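Local coordinates for protein putative phosphatase (PDB 3SD7) that probably hydrolyses phosphate esters as a phosphatase of the haloacid dehalogenase-like family, with a sodium ion bound in this crystal form, at residues G38-P43 with E113-I118; D42-I47 with N66-I71; D77-Y82 with E92-Y97; E99-K104 with T137-T142. One frame throughout, in Å; residues are numbered along the deposited sequence. Where two conformers were deposited one is given.

Interaction 1. Residues G38-P43 with E113-I118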
loop_
_atom_site.group_PDB
_atom_site.type_symbol
_atom_site.label_atom_id
_atom_site.label_comp_id
_atom_site.label_asym_id
_atom_site.label_seq_id
_atom_site.Cartn_x
_atom_site.Cartn_y
_atom_site.Cartn_z
ATOM N N GLY A 38 1.053 4.141 -1.309
ATOM C CA GLY A 38 0.411 5.335 -0.810
ATOM C C GLY A 38 0.669 5.684 0.628
ATOM O O GLY A 38 0.160 6.653 1.123
ATOM N N THR A 39 1.499 4.877 1.309
ATOM C CA THR A 39 1.781 5.045 2.727
ATOM C C THR A 39 3.303 5.129 2.906
ATOM O O THR A 39 3.803 6.097 3.454
ATOM C CB THR A 39 1.199 3.910 3.526
ATOM O OG1 THR A 39 -0.228 3.887 3.334
ATOM C CG2 THR A 39 1.465 4.090 5.020
ATOM N N LEU A 40 4.003 4.103 2.465
ATOM C CA LEU A 40 5.468 4.122 2.459
ATOM C C LEU A 40 6.051 4.540 1.156
ATOM O O LEU A 40 7.032 5.311 1.132
ATOM C CB LEU A 40 6.029 2.737 2.806
ATOM C CG LEU A 40 5.656 2.181 4.179
ATOM C CD1 LEU A 40 6.129 0.704 4.314
ATOM C CD2 LEU A 40 6.264 3.028 5.290
ATOM N N THR A 41 5.507 4.005 0.074
ATOM C CA THR A 41 6.027 4.241 -1.290
ATOM C C THR A 41 4.894 4.513 -2.270
ATOM O O THR A 41 3.755 4.103 -2.061
ATOM C CB THR A 41 6.856 3.029 -1.773
ATOM O OG1 THR A 41 6.042 1.842 -1.689
ATOM C CG2 THR A 41 8.105 2.831 -0.886
ATOM N N ASP A 42 5.217 5.233 -3.334
ATOM C CA ASP A 42 4.233 5.608 -4.356
ATOM C C ASP A 42 4.509 4.775 -5.629
ATOM O O ASP A 42 5.568 4.918 -6.244
ATOM C CB ASP A 42 4.334 7.108 -4.626
ATOM C CG ASP A 42 3.252 7.615 -5.564
ATOM O OD1 ASP A 42 2.511 6.788 -6.114
ATOM O OD2 ASP A 42 3.190 8.848 -5.807
ATOM N N PRO A 43 3.547 3.944 -6.051
ATOM C CA PRO A 43 3.748 3.076 -7.195
ATOM C C PRO A 43 3.343 3.688 -8.529
ATOM O O PRO A 43 3.345 2.989 -9.537
ATOM C CB PRO A 43 2.800 1.924 -6.885
ATOM C CG PRO A 43 1.644 2.593 -6.239
ATOM C CD PRO A 43 2.249 3.668 -5.388
ATOM N N GLU A 113 8.884 11.357 0.660
ATOM C CA GLU A 113 9.885 12.168 1.294
ATOM C C GLU A 113 9.752 12.068 2.819
ATOM O O GLU A 113 8.651 12.136 3.350
ATOM C CB GLU A 113 9.727 13.629 0.869
ATOM C CG GLU A 113 10.938 14.416 1.063
ATOM C CD GLU A 113 12.013 14.072 0.036
ATOM O OE1 GLU A 113 13.179 14.225 0.379
ATOM O OE2 GLU A 113 11.685 13.641 -1.107
ATOM N N ASN A 114 10.890 11.861 3.469
ATOM C CA ASN A 114 11.051 11.789 4.948
ATOM C C ASN A 114 10.640 10.480 5.600
ATOM O O ASN A 114 10.801 10.318 6.810
ATOM C CB ASN A 114 10.350 12.959 5.636
ATOM C CG ASN A 114 10.829 14.312 5.097
ATOM O OD1 ASN A 114 12.031 14.520 4.908
ATOM N ND2 ASN A 114 9.889 15.237 4.857
ATOM N N MET A 115 10.153 9.548 4.803
ATOM C CA MET A 115 9.707 8.274 5.373
ATOM C C MET A 115 10.888 7.485 5.929
ATOM O O MET A 115 10.812 6.951 7.056
ATOM C CB MET A 115 8.917 7.467 4.365
ATOM C CG MET A 115 8.340 6.179 4.977
ATOM S SD MET A 115 7.400 6.325 6.510
ATOM C CE MET A 115 5.837 7.040 5.895
ATOM N N LYS A 116 12.010 7.454 5.202
ATOM C CA LYS A 116 13.157 6.686 5.712
ATOM C C LYS A 116 13.573 7.207 7.097
ATOM O O LYS A 116 13.803 6.423 8.019
ATOM C CB LYS A 116 14.302 6.645 4.703
ATOM C CG LYS A 116 15.346 5.611 5.035
ATOM C CD LYS A 116 16.454 5.599 3.997
ATOM C CE LYS A 116 17.334 4.376 4.160
ATOM N NZ LYS A 116 17.873 4.230 5.538
ATOM N N GLU A 117 13.655 8.530 7.247
ATOM C CA GLU A 117 13.972 9.145 8.535
ATOM C C GLU A 117 12.997 8.746 9.643
ATOM O O GLU A 117 13.428 8.410 10.749
ATOM C CB GLU A 117 14.017 10.686 8.433
ATOM C CG GLU A 117 13.896 11.387 9.822
ATOM C CD GLU A 117 13.720 12.897 9.736
ATOM O OE1 GLU A 117 14.588 13.542 9.123
ATOM O OE2 GLU A 117 12.734 13.425 10.318
ATOM N N ILE A 118 11.685 8.773 9.380
ATOM C CA ILE A 118 10.754 8.449 10.455
ATOM C C ILE A 118 10.849 6.962 10.809
ATOM O O ILE A 118 10.790 6.613 11.985
ATOM C CB ILE A 118 9.292 8.920 10.213
ATOM C CG1 ILE A 118 8.588 8.035 9.255
ATOM C CG2 ILE A 118 9.215 10.448 9.877
ATOM C CD1 ILE A 118 8.104 6.763 9.910
#
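Thr39 O accepts a hydrogen bond from Tyr212 OH and is also touched by the terminal methyl of Met115, with Met115 CE 3.3 Å from Thr39 O. Residues 38-41 form the tight turn that follows the first strand of the Rossmann-like core, consistent with the squiggle of haloacid dehalogenase-like hydrolases, and 41-42 starts the flap hairpin by pairing with 110-111. The turn is closed by the backbone bond from Gly38 N to Thr41 O at 2.8 Å. Thr39 is the last residue of a probable DxDx(T/V) motif whose Asp37 helps bind the sodium ion together with Asp192. Its CB points away from helix 115-124, so it is the backbone oxygen that meets Met115.

Met115, in the first turn of that helix, does the reaching. Its CG lies anti to the backbone N (chi1 -175°), and the chain then bends at both later torsions, which brings CE to Thr39 O and SD beside Leu40 CD2. Leu40 meets this bend with one branch: CG is anti to its own carbonyl carbon (chi1 -61°), and CD2 packs against the thioether. All three touching residues are buried, with Ile235 and Tyr212 also packing on Met115, and Phe34 and Leu144 on Leu40. Leu40 CD2 sits 3.7 Å from Met115 SD and 3.8 Å from Met115 CG.

Interaction 2. Residues D42-I47 with N66-I71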
loop_
_atom_site.group_PDB
_atom_site.type_symbol
_atom_site.label_atom_id
_atom_site.label_comp_id
_atom_site.label_asym_id
_atom_site.label_seq_id
_atom_site.Cartn_x
_atom_site.Cartn_y
_atom_site.Cartn_z
ATOM N N ASP A 42 5.217 5.233 -3.334
ATOM C CA ASP A 42 4.233 5.608 -4.356
ATOM C C ASP A 42 4.509 4.775 -5.629
ATOM O O ASP A 42 5.568 4.918 -6.244
ATOM C CB ASP A 42 4.334 7.108 -4.626
ATOM C CG ASP A 42 3.252 7.615 -5.564
ATOM O OD1 ASP A 42 2.511 6.788 -6.114
ATOM O OD2 ASP A 42 3.190 8.848 -5.807
ATOM N N PRO A 43 3.547 3.944 -6.051
ATOM C CA PRO A 43 3.748 3.076 -7.195
ATOM C C PRO A 43 3.343 3.688 -8.529
ATOM O O PRO A 43 3.345 2.989 -9.537
ATOM C CB PRO A 43 2.800 1.924 -6.885
ATOM C CG PRO A 43 1.644 2.593 -6.239
ATOM C CD PRO A 43 2.249 3.668 -5.388
ATOM N N LYS A 44 2.996 4.969 -8.530
ATOM C CA LYS A 44 2.438 5.616 -9.720
ATOM C C LYS A 44 3.172 5.330 -11.032
ATOM O O LYS A 44 2.563 4.943 -12.027
ATOM C CB LYS A 44 2.320 7.118 -9.475
ATOM C CG LYS A 44 1.840 7.901 -10.679
ATOM C CD LYS A 44 1.629 9.353 -10.359
ATOM C CE LYS A 44 0.315 9.559 -9.584
ATOM N NZ LYS A 44 0.044 11.005 -9.278
ATOM N N GLU A 45 4.482 5.508 -11.026
ATOM C CA GLU A 45 5.267 5.343 -12.270
ATOM C C GLU A 45 5.095 3.950 -12.890
ATOM O O GLU A 45 4.715 3.806 -14.067
ATOM C CB GLU A 45 6.736 5.635 -12.000
ATOM C CG GLU A 45 7.584 5.693 -13.278
ATOM C CD GLU A 45 9.098 5.675 -13.036
ATOM O OE1 GLU A 45 9.548 5.740 -11.868
ATOM O OE2 GLU A 45 9.840 5.573 -14.043
ATOM N N GLY A 46 5.388 2.907 -12.105
ATOM C CA GLY A 46 5.299 1.553 -12.615
ATOM C C GLY A 46 3.912 1.101 -12.991
ATOM O O GLY A 46 3.738 0.357 -13.958
ATOM N N ILE A 47 2.906 1.502 -12.216
ATOM C CA ILE A 47 1.547 1.105 -12.554
ATOM C C ILE A 47 1.110 1.761 -13.867
ATOM O O ILE A 47 0.594 1.092 -14.788
ATOM C CB ILE A 47 0.552 1.423 -11.419
ATOM C CG1 ILE A 47 0.892 0.566 -10.190
ATOM C CG2 ILE A 47 -0.901 1.162 -11.905
ATOM C CD1 ILE A 47 -0.034 0.858 -9.005
ATOM N N ASN A 66 -2.878 10.649 -17.896
ATOM C CA ASN A 66 -4.259 10.203 -18.086
ATOM C C ASN A 66 -4.523 8.781 -17.558
ATOM O O ASN A 66 -5.657 8.291 -17.598
ATOM C CB ASN A 66 -4.637 10.301 -19.572
ATOM C CG ASN A 66 -4.533 11.728 -20.115
ATOM O OD1 ASN A 66 -4.221 11.933 -21.289
ATOM N ND2 ASN A 66 -4.775 12.713 -19.256
ATOM N N LEU A 67 -3.469 8.115 -17.088
ATOM C CA LEU A 67 -3.589 6.756 -16.526
ATOM C C LEU A 67 -3.527 6.756 -15.007
ATOM O O LEU A 67 -3.742 5.722 -14.373
ATOM C CB LEU A 67 -2.480 5.863 -17.088
ATOM C CG LEU A 67 -2.430 5.807 -18.620
ATOM C CD1 LEU A 67 -1.247 4.951 -19.073
ATOM C CD2 LEU A 67 -3.737 5.272 -19.201
ATOM N N ASP A 68 -3.241 7.912 -14.415
ATOM C CA ASP A 68 -3.177 8.022 -12.964
ATOM C C ASP A 68 -4.478 7.556 -12.295
ATOM O O ASP A 68 -4.457 6.980 -11.213
ATOM C CB ASP A 68 -2.900 9.463 -12.536
ATOM C CG ASP A 68 -1.468 9.939 -12.864
ATOM O OD1 ASP A 68 -0.595 9.127 -13.223
ATOM O OD2 ASP A 68 -1.225 11.156 -12.725
ATOM N N GLN A 69 -5.602 7.823 -12.949
ATOM C CA GLN A 69 -6.914 7.446 -12.417
ATOM C C GLN A 69 -7.148 5.943 -12.343
ATOM O O GLN A 69 -8.144 5.495 -11.770
ATOM C CB GLN A 69 -8.032 8.091 -13.237
ATOM C CG GLN A 69 -8.124 7.627 -14.655
ATOM C CD GLN A 69 -9.168 8.380 -15.450
ATOM O OE1 GLN A 69 -10.116 8.934 -14.890
ATOM N NE2 GLN A 69 -9.003 8.398 -16.766
ATOM N N PHE A 70 -6.228 5.157 -12.906
ATOM C CA PHE A 70 -6.362 3.702 -12.891
ATOM C C PHE A 70 -5.513 3.043 -11.788
ATOM O O PHE A 70 -5.425 1.812 -11.704
ATOM C CB PHE A 70 -6.066 3.117 -14.272
ATOM C CG PHE A 70 -6.878 3.746 -15.389
ATOM C CD1 PHE A 70 -8.269 3.815 -15.300
ATOM C CD2 PHE A 70 -6.260 4.253 -16.520
ATOM C CE1 PHE A 70 -9.025 4.381 -16.307
ATOM C CE2 PHE A 70 -7.011 4.829 -17.548
ATOM C CZ PHE A 70 -8.402 4.891 -17.435
ATOM N N ILE A 71 -4.903 3.879 -10.959
ATOM C CA ILE A 71 -4.211 3.430 -9.764
ATOM C C ILE A 71 -5.284 3.249 -8.693
ATOM O O ILE A 71 -5.888 4.229 -8.212
ATOM C CB ILE A 71 -3.179 4.431 -9.283
ATOM C CG1 ILE A 71 -2.110 4.670 -10.354
ATOM C CG2 ILE A 71 -2.497 3.923 -8.027
ATOM C CD1 ILE A 71 -1.244 5.886 -10.050
#
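Ile71 makes the apolar part of this contact, lying against Lys44 and Ile47 one turn apart at the start of helix 44-57. Its CD1 comes to 3.7 Å from Lys44 CA, and the two side chains cross at about a right angle. Beside it, Ile71 CG1 is 4.0 Å from Ile47 CG2, and Ile71 CG2 faces Ile47 CD1 at 4.1 Å. These are contacts of the helical cap domain, where the loop 66-71 folds back on its first helix.

The charged part is the pairing of Lys44 with Asp68. Lys44 runs extended to CD, which lies 3.6 Å from Asp68 OD1; the bend at chi3 (-77°) then keeps CE and NZ beside the carboxylate. The salt bridge at the end is long, Lys44 NZ to Asp68 OD2 being 3.7 Å, and NZ also bonds a glycerol.

A side-chain-to-backbone bond marks the start of the helix. Asp42 OD1 accepts from Lys44 N at 3.1 Å, an Asx turn in which the donor meets the oxygen from above the carboxylate plane.

With no hydrogen bond across the contact, packing joins the segments, and the carboxylate probably adds only a modest electrostatic pull on an ammonium group shared with the glycerol.

Interaction 3. Residues D77-Y82 with E92-Y97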
loop_
_atom_site.group_PDB
_atom_site.type_symbol
_atom_site.label_atom_id
_atom_site.label_comp_id
_atom_site.label_asym_id
_atom_site.label_seq_id
_atom_site.Cartn_x
_atom_site.Cartn_y
_atom_site.Cartn_z
ATOM N N ASP A 77 -11.734 -3.619 -14.338
ATOM C CA ASP A 77 -12.604 -2.436 -14.444
ATOM C C ASP A 77 -12.025 -1.455 -15.462
ATOM O O ASP A 77 -12.744 -0.925 -16.307
ATOM C CB ASP A 77 -12.767 -1.730 -13.091
ATOM C CG ASP A 77 -13.685 -2.475 -12.141
ATOM O OD1 ASP A 77 -14.298 -3.488 -12.564
ATOM O OD2 ASP A 77 -13.809 -2.028 -10.976
ATOM N N THR A 78 -10.719 -1.227 -15.386
ATOM C CA THR A 78 -10.070 -0.304 -16.298
ATOM C C THR A 78 -10.218 -0.749 -17.745
ATOM O O THR A 78 -10.728 0.001 -18.572
ATOM C CB THR A 78 -8.597 -0.124 -15.951
ATOM O OG1 THR A 78 -8.499 0.464 -14.649
ATOM C CG2 THR A 78 -7.906 0.792 -16.966
ATOM N N PHE A 79 -9.791 -1.971 -18.054
ATOM C CA PHE A 79 -9.889 -2.447 -19.432
ATOM C C PHE A 79 -11.321 -2.699 -19.898
ATOM O O PHE A 79 -11.656 -2.405 -21.043
ATOM C CB PHE A 79 -9.019 -3.683 -19.638
ATOM C CG PHE A 79 -7.565 -3.425 -19.421
ATOM C CD1 PHE A 79 -6.890 -2.494 -20.208
ATOM C CD2 PHE A 79 -6.859 -4.117 -18.458
ATOM C CE1 PHE A 79 -5.536 -2.241 -20.015
ATOM C CE2 PHE A 79 -5.506 -3.871 -18.266
ATOM C CZ PHE A 79 -4.846 -2.933 -19.052
ATOM N N LYS A 80 -12.173 -3.197 -19.004
ATOM C CA LYS A 80 -13.557 -3.530 -19.366
ATOM C C LYS A 80 -14.492 -2.305 -19.308
ATOM O O LYS A 80 -15.193 -2.022 -20.278
ATOM C CB LYS A 80 -14.052 -4.690 -18.476
ATOM C CG LYS A 80 -15.305 -5.427 -18.913
ATOM C CD LYS A 80 -16.587 -4.683 -18.573
ATOM C CE LYS A 80 -17.807 -5.546 -18.860
ATOM N NZ LYS A 80 -19.067 -4.825 -18.530
ATOM N N GLU A 81 -14.484 -1.558 -18.202
ATOM C CA GLU A 81 -15.387 -0.405 -18.079
ATOM C C GLU A 81 -14.917 0.871 -18.790
ATOM O O GLU A 81 -15.746 1.640 -19.283
ATOM C CB GLU A 81 -15.706 -0.081 -16.613
ATOM C CG GLU A 81 -16.292 -1.240 -15.808
ATOM C CD GLU A 81 -17.002 -0.779 -14.518
ATOM O OE1 GLU A 81 -16.656 -1.297 -13.442
ATOM O OE2 GLU A 81 -17.902 0.103 -14.577
ATOM N N TYR A 82 -13.610 1.118 -18.831
ATOM C CA TYR A 82 -13.100 2.331 -19.464
ATOM C C TYR A 82 -12.758 2.095 -20.925
ATOM O O TYR A 82 -13.206 2.837 -21.794
ATOM C CB TYR A 82 -11.869 2.863 -18.733
ATOM C CG TYR A 82 -11.486 4.264 -19.149
ATOM C CD1 TYR A 82 -11.906 5.367 -18.405
ATOM C CD2 TYR A 82 -10.732 4.492 -20.293
ATOM C CE1 TYR A 82 -11.572 6.661 -18.782
ATOM C CE2 TYR A 82 -10.396 5.783 -20.690
ATOM C CZ TYR A 82 -10.823 6.866 -19.931
ATOM O OH TYR A 82 -10.477 8.136 -20.313
ATOM N N GLU A 92 -5.848 -10.518 -22.085
ATOM C CA GLU A 92 -4.610 -10.268 -22.826
ATOM C C GLU A 92 -3.983 -8.953 -22.344
ATOM O O GLU A 92 -2.762 -8.850 -22.221
ATOM C CB GLU A 92 -4.862 -10.233 -24.338
ATOM C CG GLU A 92 -5.265 -11.602 -24.938
ATOM C CD GLU A 92 -5.526 -11.559 -26.447
ATOM O OE1 GLU A 92 -5.401 -10.475 -27.056
ATOM O OE2 GLU A 92 -5.856 -12.621 -27.029
ATOM N N ALA A 93 -4.831 -7.958 -22.071
ATOM C CA ALA A 93 -4.377 -6.658 -21.572
ATOM C C ALA A 93 -3.738 -6.785 -20.185
ATOM O O ALA A 93 -2.728 -6.143 -19.896
ATOM C CB ALA A 93 -5.535 -5.675 -21.530
ATOM N N VAL A 94 -4.337 -7.616 -19.336
ATOM C CA VAL A 94 -3.802 -7.860 -18.003
ATOM C C VAL A 94 -2.466 -8.596 -18.103
ATOM O O VAL A 94 -1.535 -8.300 -17.373
ATOM C CB VAL A 94 -4.786 -8.683 -17.135
ATOM C CG1 VAL A 94 -4.094 -9.161 -15.860
ATOM C CG2 VAL A 94 -6.049 -7.854 -16.821
ATOM N N GLU A 95 -2.366 -9.547 -19.033
ATOM C CA GLU A 95 -1.122 -10.288 -19.197
ATOM C C GLU A 95 0.012 -9.351 -19.613
ATOM O O GLU A 95 1.134 -9.468 -19.103
ATOM C CB GLU A 95 -1.288 -11.435 -20.218
ATOM C CG GLU A 95 -0.128 -12.463 -20.247
ATOM C CD GLU A 95 1.125 -12.010 -21.019
ATOM O OE1 GLU A 95 1.060 -11.002 -21.760
ATOM O OE2 GLU A 95 2.173 -12.690 -20.903
ATOM N N LYS A 96 -0.275 -8.427 -20.532
ATOM C CA LYS A 96 0.745 -7.480 -21.001
ATOM C C LYS A 96 1.169 -6.544 -19.871
ATOM O O LYS A 96 2.357 -6.228 -19.728
ATOM C CB LYS A 96 0.254 -6.698 -22.212
ATOM C CG LYS A 96 0.020 -7.572 -23.440
ATOM C CD LYS A 96 1.309 -8.173 -23.939
ATOM C CE LYS A 96 1.063 -9.186 -25.040
ATOM N NZ LYS A 96 2.333 -9.781 -25.510
ATOM N N TYR A 97 0.194 -6.097 -19.080
ATOM C CA TYR A 97 0.477 -5.274 -17.909
ATOM C C TYR A 97 1.460 -6.010 -16.983
ATOM O O TYR A 97 2.490 -5.463 -16.584
ATOM C CB TYR A 97 -0.818 -4.978 -17.149
ATOM C CG TYR A 97 -0.589 -4.329 -15.797
ATOM C CD1 TYR A 97 -0.765 -2.971 -15.621
ATOM C CD2 TYR A 97 -0.171 -5.086 -14.697
ATOM C CE1 TYR A 97 -0.558 -2.371 -14.384
ATOM C CE2 TYR A 97 0.049 -4.482 -13.443
ATOM C CZ TYR A 97 -0.142 -3.130 -13.309
ATOM O OH TYR A 97 0.060 -2.508 -12.093
#
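Phe79 drives its side chain from helix 75-82 straight at Ala93 of helix 87-105, in the helical cap domain. Its CB points toward the other helix and stands 4.4 Å from Ala93 CB. CG continues anti to the carbonyl carbon (chi1 -62°), and this swings the ring across the gap, flat over the alanine methyl. From there outward one atom dominates. Ala93 CB lies over the middle of the ring, 3.5 Å from the centroid of the Phe79 ring and only 2° off the ring normal, so all six ring carbons are almost equally near it: a CH-pi contact of nearly ideal centring.

Further out the ring leans on the backbone as well. Phe79 CE2 comes to 3.9 Å from Ala93 C, and at the tip Phe79 CZ is as close to Ala93 O. That carbonyl oxygen also receives a hydrogen bond from Ser54 OG. On the CD2 side the ring meets Val94, whose CG2 is 4.2 Å from Phe79 CD2; the valine side chain crosses it obliquely and is a lighter partner than the methyl.

With only a methyl between them, the ring lies close to the helix backbone. Ala93 also touches Phe58, and Ser54 lies on helix 44-57, while Leu75 at the start of helix 75-82 packs on Val94 and Tyr97. Helix 87-105 thus packs on both helix 44-57 and helix 75-82.

Interaction 4. Residues E99-K104 with T137-T142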
loop_
_atom_site.group_PDB
_atom_site.type_symbol
_atom_site.label_atom_id
_atom_site.label_comp_id
_atom_site.label_asym_id
_atom_site.label_seq_id
_atom_site.Cartn_x
_atom_site.Cartn_y
_atom_site.Cartn_z
ATOM N N GLU A 99 3.453 -8.495 -17.581
ATOM C CA GLU A 99 4.735 -8.681 -18.230
ATOM C C GLU A 99 5.625 -7.461 -17.986
ATOM O O GLU A 99 6.767 -7.602 -17.541
ATOM C CB GLU A 99 4.534 -8.925 -19.734
ATOM C CG GLU A 99 5.813 -9.086 -20.522
ATOM C CD GLU A 99 5.573 -9.455 -21.975
ATOM O OE1 GLU A 99 4.411 -9.415 -22.434
ATOM O OE2 GLU A 99 6.560 -9.793 -22.659
ATOM N N TYR A 100 5.101 -6.267 -18.259
ATOM C CA TYR A 100 5.885 -5.052 -18.056
ATOM C C TYR A 100 6.136 -4.808 -16.564
ATOM O O TYR A 100 7.203 -4.345 -16.173
ATOM C CB TYR A 100 5.198 -3.812 -18.667
ATOM C CG TYR A 100 6.019 -2.545 -18.475
ATOM C CD1 TYR A 100 6.851 -2.062 -19.481
ATOM C CD2 TYR A 100 5.999 -1.859 -17.259
ATOM C CE1 TYR A 100 7.618 -0.916 -19.285
ATOM C CE2 TYR A 100 6.755 -0.723 -17.058
ATOM C CZ TYR A 100 7.565 -0.257 -18.068
ATOM O OH TYR A 100 8.312 0.871 -17.835
ATOM N N PHE A 101 5.157 -5.114 -15.729
ATOM C CA PHE A 101 5.327 -4.820 -14.303
ATOM C C PHE A 101 6.427 -5.685 -13.672
ATOM O O PHE A 101 7.270 -5.189 -12.917
ATOM C CB PHE A 101 4.031 -4.981 -13.532
ATOM C CG PHE A 101 4.131 -4.471 -12.109
ATOM C CD1 PHE A 101 3.936 -3.124 -11.822
ATOM C CD2 PHE A 101 4.475 -5.330 -11.079
ATOM C CE1 PHE A 101 4.051 -2.654 -10.521
ATOM C CE2 PHE A 101 4.587 -4.857 -9.766
ATOM C CZ PHE A 101 4.378 -3.544 -9.494
ATOM N N ALA A 102 6.420 -6.972 -13.997
ATOM C CA ALA A 102 7.422 -7.891 -13.462
ATOM C C ALA A 102 8.823 -7.536 -13.966
ATOM O O ALA A 102 9.805 -7.688 -13.248
ATOM C CB ALA A 102 7.072 -9.343 -13.824
ATOM N N ASP A 103 8.903 -7.043 -15.197
ATOM C CA ASP A 103 10.187 -6.706 -15.808
ATOM C C ASP A 103 10.746 -5.363 -15.328
ATOM O O ASP A 103 11.923 -5.274 -14.964
ATOM C CB ASP A 103 10.040 -6.687 -17.336
ATOM C CG ASP A 103 11.363 -6.436 -18.068
ATOM O OD1 ASP A 103 12.441 -6.747 -17.516
ATOM O OD2 ASP A 103 11.310 -5.934 -19.214
ATOM N N LYS A 104 9.910 -4.325 -15.337
ATOM C CA LYS A 104 10.363 -2.962 -14.992
ATOM C C LYS A 104 9.466 -2.180 -14.052
ATOM O O LYS A 104 9.954 -1.352 -13.276
ATOM C CB LYS A 104 10.532 -2.138 -16.278
ATOM C CG LYS A 104 11.603 -2.704 -17.191
ATOM C CD LYS A 104 11.965 -1.828 -18.386
ATOM C CE LYS A 104 10.864 -1.738 -19.432
ATOM N NZ LYS A 104 11.450 -1.361 -20.773
ATOM N N THR A 137 3.153 -10.043 -1.404
ATOM C CA THR A 137 4.316 -10.016 -0.513
ATOM C C THR A 137 5.619 -9.866 -1.260
ATOM O O THR A 137 6.449 -9.061 -0.850
ATOM C CB THR A 137 4.380 -11.289 0.300
ATOM O OG1 THR A 137 3.124 -11.453 0.957
ATOM C CG2 THR A 137 5.535 -11.245 1.335
ATOM N N VAL A 138 5.804 -10.632 -2.343
ATOM C CA VAL A 138 7.063 -10.574 -3.111
ATOM C C VAL A 138 7.340 -9.154 -3.606
ATOM O O VAL A 138 8.478 -8.691 -3.564
ATOM C CB VAL A 138 7.104 -11.553 -4.297
ATOM C CG1 VAL A 138 6.037 -11.207 -5.334
ATOM C CG2 VAL A 138 8.490 -11.536 -4.934
ATOM N N PHE A 139 6.305 -8.464 -4.073
ATOM C CA PHE A 139 6.484 -7.092 -4.515
ATOM C C PHE A 139 6.820 -6.150 -3.348
ATOM O O PHE A 139 7.704 -5.308 -3.473
ATOM C CB PHE A 139 5.252 -6.577 -5.296
ATOM C CG PHE A 139 4.949 -7.344 -6.552
ATOM C CD1 PHE A 139 5.950 -8.002 -7.265
ATOM C CD2 PHE A 139 3.679 -7.318 -7.079
ATOM C CE1 PHE A 139 5.657 -8.687 -8.451
ATOM C CE2 PHE A 139 3.387 -7.987 -8.269
ATOM C CZ PHE A 139 4.377 -8.674 -8.937
ATOM N N ALA A 140 6.106 -6.272 -2.223
ATOM C CA ALA A 140 6.344 -5.446 -1.038
ATOM C C ALA A 140 7.794 -5.612 -0.548
ATOM O O ALA A 140 8.502 -4.643 -0.285
ATOM C CB ALA A 140 5.326 -5.775 0.106
ATOM N N GLU A 141 8.231 -6.858 -0.450
ATOM C CA GLU A 141 9.597 -7.121 -0.008
ATOM C C GLU A 141 10.626 -6.584 -1.009
ATOM O O GLU A 141 11.627 -6.003 -0.607
ATOM C CB GLU A 141 9.770 -8.613 0.249
ATOM C CG GLU A 141 8.995 -9.101 1.459
ATOM C CD GLU A 141 9.215 -10.569 1.707
ATOM O OE1 GLU A 141 9.393 -11.309 0.719
ATOM O OE2 GLU A 141 9.172 -10.984 2.884
ATOM N N THR A 142 10.363 -6.756 -2.303
ATOM C CA THR A 142 11.257 -6.268 -3.348
ATOM C C THR A 142 11.430 -4.759 -3.246
ATOM O O THR A 142 12.550 -4.234 -3.297
ATOM C CB THR A 142 10.767 -6.663 -4.739
ATOM O OG1 THR A 142 10.871 -8.083 -4.886
ATOM C CG2 THR A 142 11.606 -5.987 -5.832
#
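The Phe139 ring offers one face to Phe101, whose CE2 stands 3.6 Å above its plane and over its centre. This is an edge-to-face, T-shaped pair: the rings' centroids are 5.0 Å apart and the planes make 64°, with the edge of Phe101 directed at the face of Phe139. Phe101 CE2 is 3.7 Å from Phe139 CE2 and 3.8 Å from Phe139 CD2, while Phe101 CD2 trails at 4.0 Å from Phe139 CZ. The approach is thus led by one corner of the ring.

Both rings start from CB atoms that point across the gap. In Phe101 the ring leaves anti to the backbone N (chi1 -171°); in Phe139 it leaves anti to the carbonyl carbon (chi1 -61°). The two aromatic residues join helix 87-105 of the cap to helix 137-146 of the Rossmann-like core, and Ile106, in the loop after the cap helix, touches both. Phe101 also packs on Ser50 of helix 44-57, and Phe139 on Leu161.

One turn along from Phe139, Thr142 OG1 donates back to Val138 O at 2.8 Å, and that oxygen is taken from opposite faces of its plane by Thr142 OG1 and Thr142 N.

Across the helices there is no hydrogen bond: this small cap-to-core contact probably rests on dispersion and on the weakly positive edge of Phe101 facing the pi cloud of Phe139.

How the interactions relate
Interactions 1 and 2 start from the same stretch, sharing Asp42 and Pro43, and their centres lie about 16 Å apart: strand 41-42 leads out of the core and helix 44-57 opens the cap. Interactions 2 and 3 follow in series within that cap, about 14 Å between centres, and touch where Phe70 packs on Thr78 and Tyr82. Interaction 4 uses the same helix 87-105 as interaction 3, but joins it to helix 137-146 beside the parallel sheet. Interaction 3 is nested in the loop closed by interaction 1, across the chain's centre, about 28 Å between centres. The cap is thus inserted between strands 41-42 and 110-111, and interaction 4 packs it against the core.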